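Local coordinates for 3-ketosteroid-delta4-5alpha-dehydrogenase (Rhodococcus jostii, PDB 4AT2), which catalyses the FAD-dependent 4,5-dehydrogenation of 3-keto-5alpha-steroids to delta4-3-ketosteroids, probably in steroid catabolism, at residues 323-337 with 418-431. Residues are numbered along the deposited sequence; the frame is centred on the assembly and turned at random. Where two conformers were deposited one is given.
Sequences GILVNGRGQRYVPED and DPLLHKKSEWVKPI
A buried salt-bridge network of Arg332, Glu336, Asp418 and Lys423 joins 323-337 to the loop between helix 401-413 and strand 435-439. The Arg332 guanidinium grips two carboxylates: end-on it gives NH1 to Asp418 OD1 (3.0 Å) and NH2 to Asp418 OD2 (2.9 Å), while side-on NE and NH2 take the syn lone pairs of Glu336. The Asp418 carboxylate is turned 58° from the guanidinium plane and is met from above; on its opposite face Leu421 N and Lys423 N bind OD1 and OD2. Leu421 CD1 lies over the guanidinium centre, 3.6 Å from CZ of Arg332. Bent at chi3 (62°), Lys423 brings NZ to Glu336 OE1 (2.9 Å) and also hydrogen-bonds to Tyr409 OH of helix 401-413. With an alanine replacing Arg332, Asp418 would probably be left without a charged mate within the network and Glu336 with Lys423 alone, and a gap would open beneath Leu421. Asp337 OD2 accepts hydrogen bonds from Lys424 N and, as a salt bridge, NZ (2.8 Å to NZ), from opposite faces; Lys424 NZ has a further hydrogen bond to Asn171 O. Ile431 CD1 lies against Ile324 CG1 in the conformer given. Glu336 OE2 also accepts a hydrogen bond from Leu325 N, so the network ties strand 324-326, outermost in the four-stranded antiparallel sheet within this chain, to the loop before strand 435-439, which Asp418 OD1 shapes as an Asx motif through Leu421 N.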
loop_
_atom_site.group_PDB
_atom_site.type_symbol
_atom_site.label_atom_id
_atom_site.label_comp_id
_atom_site.label_asym_id
_atom_site.label_seq_id
_atom_site.Cartn_x
_atom_site.Cartn_y
_atom_site.Cartn_z
ATOM N N GLY A 323 -28.918 2.963 -10.618
ATOM C CA GLY A 323 -29.277 2.095 -9.502
ATOM C C GLY A 323 -28.521 2.470 -8.241
ATOM O O GLY A 323 -27.959 3.573 -8.135
ATOM N N ILE A 324 -28.499 1.549 -7.280
ATOM C CA ILE A 324 -27.600 1.689 -6.139
ATOM C C ILE A 324 -26.651 0.509 -6.057
ATOM O O ILE A 324 -27.043 -0.646 -6.285
ATOM C CB ILE A 324 -28.346 1.884 -4.803
ATOM C CG1 ILE A 324 -29.309 0.719 -4.511
ATOM C CG2 ILE A 324 -29.112 3.198 -4.848
ATOM C CD1 ILE A 324 -29.785 0.690 -3.068
ATOM N N LEU A 325 -25.394 0.808 -5.752
ATOM C CA LEU A 325 -24.421 -0.245 -5.502
ATOM C C LEU A 325 -24.469 -0.633 -4.036
ATOM O O LEU A 325 -24.459 0.226 -3.164
ATOM C CB LEU A 325 -23.007 0.222 -5.859
ATOM C CG LEU A 325 -22.710 0.297 -7.355
ATOM C CD1 LEU A 325 -21.417 1.063 -7.578
ATOM C CD2 LEU A 325 -22.663 -1.088 -8.008
ATOM N N VAL A 326 -24.547 -1.930 -3.771
ATOM C CA VAL A 326 -24.451 -2.402 -2.398
ATOM C C VAL A 326 -23.304 -3.383 -2.261
ATOM O O VAL A 326 -22.945 -4.059 -3.221
ATOM C CB VAL A 326 -25.779 -3.003 -1.861
ATOM C CG1 VAL A 326 -26.870 -1.932 -1.857
ATOM C CG2 VAL A 326 -26.192 -4.258 -2.632
ATOM N N ASN A 327 -22.708 -3.437 -1.071
ATOM C CA ASN A 327 -21.647 -4.397 -0.807
ATOM C C ASN A 327 -22.209 -5.777 -0.422
ATOM O O ASN A 327 -23.413 -6.029 -0.565
ATOM C CB ASN A 327 -20.694 -3.817 0.251
ATOM C CG ASN A 327 -21.359 -3.615 1.600
ATOM O OD1 ASN A 327 -22.444 -4.140 1.873
ATOM N ND2 ASN A 327 -20.692 -2.859 2.470
ATOM N N GLY A 328 -21.346 -6.671 0.057
ATOM C CA GLY A 328 -21.768 -8.017 0.429
ATOM C C GLY A 328 -22.693 -8.071 1.634
ATOM O O GLY A 328 -23.329 -9.104 1.888
ATOM N N ARG A 329 -22.773 -6.962 2.375
ATOM C CA ARG A 329 -23.708 -6.832 3.497
ATOM C C ARG A 329 -24.981 -6.069 3.098
ATOM O O ARG A 329 -25.790 -5.705 3.954
ATOM C CB ARG A 329 -23.029 -6.127 4.686
ATOM C CG ARG A 329 -21.794 -6.852 5.228
ATOM C CD ARG A 329 -21.227 -6.159 6.468
ATOM N NE ARG A 329 -20.641 -4.862 6.170
ATOM C CZ ARG A 329 -19.394 -4.662 5.760
ATOM N NH1 ARG A 329 -18.557 -5.685 5.606
ATOM N NH2 ARG A 329 -18.979 -3.426 5.528
ATOM N N GLY A 330 -25.165 -5.832 1.799
ATOM C CA GLY A 330 -26.356 -5.119 1.314
ATOM C C GLY A 330 -26.376 -3.625 1.613
ATOM O O GLY A 330 -27.437 -2.997 1.592
ATOM N N GLN A 331 -25.197 -3.048 1.852
ATOM C CA GLN A 331 -25.064 -1.635 2.245
ATOM C C GLN A 331 -24.512 -0.784 1.108
ATOM O O GLN A 331 -23.582 -1.200 0.422
ATOM C CB GLN A 331 -24.077 -1.503 3.415
ATOM C CG GLN A 331 -24.491 -2.246 4.675
ATOM C CD GLN A 331 -23.334 -2.439 5.641
ATOM O OE1 GLN A 331 -22.169 -2.377 5.256
ATOM N NE2 GLN A 331 -23.648 -2.682 6.897
ATOM N N ARG A 332 -25.039 0.431 0.940
ATOM C CA ARG A 332 -24.417 1.379 0.004
ATOM C C ARG A 332 -23.069 1.870 0.533
ATOM O O ARG A 332 -22.870 1.965 1.752
ATOM C CB ARG A 332 -25.348 2.562 -0.276
ATOM C CG ARG A 332 -26.533 2.192 -1.139
ATOM C CD ARG A 332 -27.363 3.419 -1.488
ATOM N NE ARG A 332 -26.676 4.352 -2.402
ATOM C CZ ARG A 332 -26.532 5.662 -2.186
ATOM N NH1 ARG A 332 -26.950 6.216 -1.049
ATOM N NH2 ARG A 332 -25.923 6.426 -3.095
ATOM N N TYR A 333 -22.153 2.201 -0.375
ATOM C CA TYR A 333 -20.792 2.608 0.043
ATOM C C TYR A 333 -20.128 3.665 -0.838
ATOM O O TYR A 333 -19.083 4.201 -0.465
ATOM C CB TYR A 333 -19.879 1.367 0.126
ATOM C CG TYR A 333 -19.712 0.663 -1.210
ATOM C CD1 TYR A 333 -20.631 -0.315 -1.615
ATOM C CD2 TYR A 333 -18.631 0.954 -2.055
ATOM C CE1 TYR A 333 -20.503 -0.965 -2.832
ATOM C CE2 TYR A 333 -18.487 0.301 -3.284
ATOM C CZ TYR A 333 -19.420 -0.661 -3.657
ATOM O OH TYR A 333 -19.323 -1.314 -4.866
ATOM N N VAL A 334 -20.710 3.955 -2.006
ATOM C CA VAL A 334 -20.116 4.933 -2.935
ATOM C C VAL A 334 -21.237 5.643 -3.722
ATOM O O VAL A 334 -22.199 4.996 -4.111
ATOM C CB VAL A 334 -19.097 4.247 -3.887
ATOM C CG1 VAL A 334 -19.770 3.207 -4.799
ATOM C CG2 VAL A 334 -18.295 5.269 -4.692
ATOM N N PRO A 335 -21.130 6.973 -3.943
ATOM C CA PRO A 335 -22.153 7.570 -4.811
ATOM C C PRO A 335 -22.010 7.019 -6.235
ATOM O O PRO A 335 -20.894 6.925 -6.765
ATOM C CB PRO A 335 -21.825 9.068 -4.763
ATOM C CG PRO A 335 -20.339 9.095 -4.462
ATOM C CD PRO A 335 -20.164 7.983 -3.467
ATOM N N GLU A 336 -23.139 6.643 -6.833
ATOM C CA GLU A 336 -23.111 5.894 -8.093
ATOM C C GLU A 336 -22.809 6.766 -9.308
ATOM O O GLU A 336 -22.694 6.247 -10.426
ATOM C CB GLU A 336 -24.404 5.068 -8.273
ATOM C CG GLU A 336 -24.587 3.941 -7.245
ATOM C CD GLU A 336 -25.155 4.402 -5.903
ATOM O OE1 GLU A 336 -25.545 5.590 -5.771
ATOM O OE2 GLU A 336 -25.219 3.576 -4.959
ATOM N N ASP A 337 -22.660 8.079 -9.083
ATOM C CA ASP A 337 -22.320 9.011 -10.158
ATOM C C ASP A 337 -20.865 9.465 -10.134
ATOM O O ASP A 337 -20.468 10.297 -10.943
ATOM C CB ASP A 337 -23.281 10.213 -10.180
ATOM C CG ASP A 337 -23.250 11.029 -8.894
ATOM O OD1 ASP A 337 -22.682 10.560 -7.878
ATOM O OD2 ASP A 337 -23.792 12.155 -8.917
ATOM N N ASP A 418 -29.781 12.349 -1.376
ATOM C CA ASP A 418 -28.951 11.231 -0.910
ATOM C C ASP A 418 -28.011 11.769 0.174
ATOM O O ASP A 418 -26.862 12.126 -0.111
ATOM C CB ASP A 418 -28.149 10.618 -2.075
ATOM C CG ASP A 418 -27.119 9.582 -1.607
ATOM O OD1 ASP A 418 -27.215 9.128 -0.443
ATOM O OD2 ASP A 418 -26.231 9.224 -2.404
ATOM N N PRO A 419 -28.499 11.835 1.427
ATOM C CA PRO A 419 -27.669 12.400 2.500
ATOM C C PRO A 419 -26.582 11.460 3.001
ATOM O O PRO A 419 -25.698 11.890 3.746
ATOM C CB PRO A 419 -28.680 12.650 3.622
ATOM C CG PRO A 419 -29.745 11.620 3.400
ATOM C CD PRO A 419 -29.846 11.456 1.906
ATOM N N LEU A 420 -26.646 10.192 2.598
ATOM C CA LEU A 420 -25.643 9.218 3.022
ATOM C C LEU A 420 -24.372 9.291 2.190
ATOM O O LEU A 420 -23.257 9.255 2.736
ATOM C CB LEU A 420 -26.219 7.803 2.965
ATOM C CG LEU A 420 -25.631 6.783 3.935
ATOM C CD1 LEU A 420 -26.083 7.145 5.350
ATOM C CD2 LEU A 420 -26.079 5.373 3.543
ATOM N N LEU A 421 -24.527 9.383 0.868
ATOM C CA LEU A 421 -23.370 9.350 -0.043
ATOM C C LEU A 421 -23.294 10.529 -1.008
ATOM O O LEU A 421 -22.304 10.683 -1.732
ATOM C CB LEU A 421 -23.327 8.007 -0.798
ATOM C CG LEU A 421 -22.863 6.873 0.132
ATOM C CD1 LEU A 421 -23.427 5.534 -0.283
ATOM C CD2 LEU A 421 -21.342 6.846 0.250
ATOM N N HIS A 422 -24.335 11.362 -1.016
ATOM C CA HIS A 422 -24.329 12.598 -1.817
ATOM C C HIS A 422 -24.224 12.406 -3.311
ATOM O O HIS A 422 -23.646 13.235 -4.008
ATOM C CB HIS A 422 -23.288 13.586 -1.279
ATOM C CG HIS A 422 -23.414 13.804 0.200
ATOM N ND1 HIS A 422 -24.463 14.455 0.741
ATOM C CD2 HIS A 422 -22.624 13.369 1.259
ATOM C CE1 HIS A 422 -24.329 14.471 2.082
ATOM N NE2 HIS A 422 -23.212 13.794 2.398
ATOM N N LYS A 423 -24.792 11.319 -3.826
ATOM C CA LYS A 423 -25.051 11.257 -5.266
ATOM C C LYS A 423 -25.857 12.508 -5.661
ATOM O O LYS A 423 -26.765 12.922 -4.942
ATOM C CB LYS A 423 -25.794 9.957 -5.615
ATOM C CG LYS A 423 -26.231 9.841 -7.075
ATOM C CD LYS A 423 -26.657 8.423 -7.409
ATOM C CE LYS A 423 -27.862 7.981 -6.580
ATOM N NZ LYS A 423 -28.130 6.529 -6.812
ATOM N N LYS A 424 -25.506 13.118 -6.797
ATOM C CA LYS A 424 -26.229 14.298 -7.264
ATOM C C LYS A 424 -27.720 14.039 -7.444
ATOM O O LYS A 424 -28.129 12.976 -7.916
ATOM C CB LYS A 424 -25.631 14.794 -8.569
ATOM C CG LYS A 424 -24.239 15.398 -8.397
ATOM C CD LYS A 424 -23.784 16.133 -9.662
ATOM C CE LYS A 424 -23.675 15.217 -10.880
ATOM N NZ LYS A 424 -22.719 14.080 -10.682
ATOM N N SER A 425 -28.508 15.050 -7.090
ATOM C CA SER A 425 -29.964 14.954 -7.069
ATOM C C SER A 425 -30.582 14.504 -8.395
ATOM O O SER A 425 -31.580 13.788 -8.405
ATOM C CB SER A 425 -30.553 16.289 -6.625
ATOM O OG SER A 425 -31.924 16.141 -6.352
ATOM N N GLU A 426 -29.974 14.894 -9.511
ATOM C CA GLU A 426 -30.440 14.485 -10.840
ATOM C C GLU A 426 -30.510 12.963 -11.022
ATOM O O GLU A 426 -31.278 12.461 -11.847
ATOM C CB GLU A 426 -29.557 15.106 -11.933
ATOM C CG GLU A 426 -28.060 15.112 -11.619
ATOM C CD GLU A 426 -27.558 16.444 -11.050
ATOM O OE1 GLU A 426 -28.104 16.934 -10.028
ATOM O OE2 GLU A 426 -26.590 17.006 -11.626
ATOM N N TRP A 427 -29.688 12.228 -10.265
ATOM C CA TRP A 427 -29.674 10.762 -10.342
ATOM C C TRP A 427 -30.405 10.101 -9.195
ATOM O O TRP A 427 -30.390 8.871 -9.070
ATOM C CB TRP A 427 -28.236 10.251 -10.355
ATOM C CG TRP A 427 -27.465 10.708 -11.563
ATOM C CD1 TRP A 427 -26.349 11.537 -11.593
ATOM C CD2 TRP A 427 -27.749 10.389 -12.961
ATOM N NE1 TRP A 427 -25.924 11.736 -12.883
ATOM C CE2 TRP A 427 -26.728 11.073 -13.754
ATOM C CE3 TRP A 427 -28.713 9.618 -13.617
ATOM C CZ2 TRP A 427 -26.692 10.984 -15.141
ATOM C CZ3 TRP A 427 -28.663 9.536 -15.013
ATOM C CH2 TRP A 427 -27.679 10.205 -15.750
ATOM N N VAL A 428 -31.015 10.897 -8.327
ATOM C CA VAL A 428 -31.642 10.355 -7.123
ATOM C C VAL A 428 -33.157 10.266 -7.284
ATOM O O VAL A 428 -33.832 11.278 -7.481
ATOM C CB VAL A 428 -31.292 11.224 -5.887
ATOM C CG1 VAL A 428 -32.081 10.772 -4.666
ATOM C CG2 VAL A 428 -29.799 11.160 -5.587
ATOM N N LYS A 429 -33.696 9.052 -7.191
ATOM C CA LYS A 429 -35.141 8.855 -7.138
ATOM C C LYS A 429 -35.380 7.474 -6.547
ATOM O O LYS A 429 -34.465 6.642 -6.569
ATOM C CB LYS A 429 -35.788 8.997 -8.521
ATOM C CG LYS A 429 -35.353 7.958 -9.534
ATOM C CD LYS A 429 -36.157 8.153 -10.813
ATOM C CE LYS A 429 -35.780 7.145 -11.880
ATOM N NZ LYS A 429 -36.668 7.401 -13.049
ATOM N N PRO A 430 -36.573 7.233 -5.985
ATOM C CA PRO A 430 -36.782 5.933 -5.355
ATOM C C PRO A 430 -36.597 4.761 -6.307
ATOM O O PRO A 430 -36.900 4.857 -7.504
ATOM C CB PRO A 430 -38.237 6.004 -4.877
ATOM C CG PRO A 430 -38.467 7.468 -4.641
ATOM C CD PRO A 430 -37.713 8.146 -5.752
ATOM N N ILE A 431 -36.066 3.674 -5.763
ATOM C CA ILE A 431 -36.012 2.415 -6.492
ATOM C C ILE A 431 -37.397 1.789 -6.473
ATOM O O ILE A 431 -37.982 1.576 -5.398
ATOM C CB ILE A 431 -34.989 1.450 -5.873
ATOM C CG1 ILE A 431 -33.605 2.091 -5.861
ATOM C CG2 ILE A 431 -34.958 0.134 -6.647
ATOM C CD1 ILE A 431 -32.617 1.324 -5.028
HETATM O O HOH W 1 -21.946 12.677 -6.220
HETATM O O HOH W 2 -20.418 12.868 -11.778
#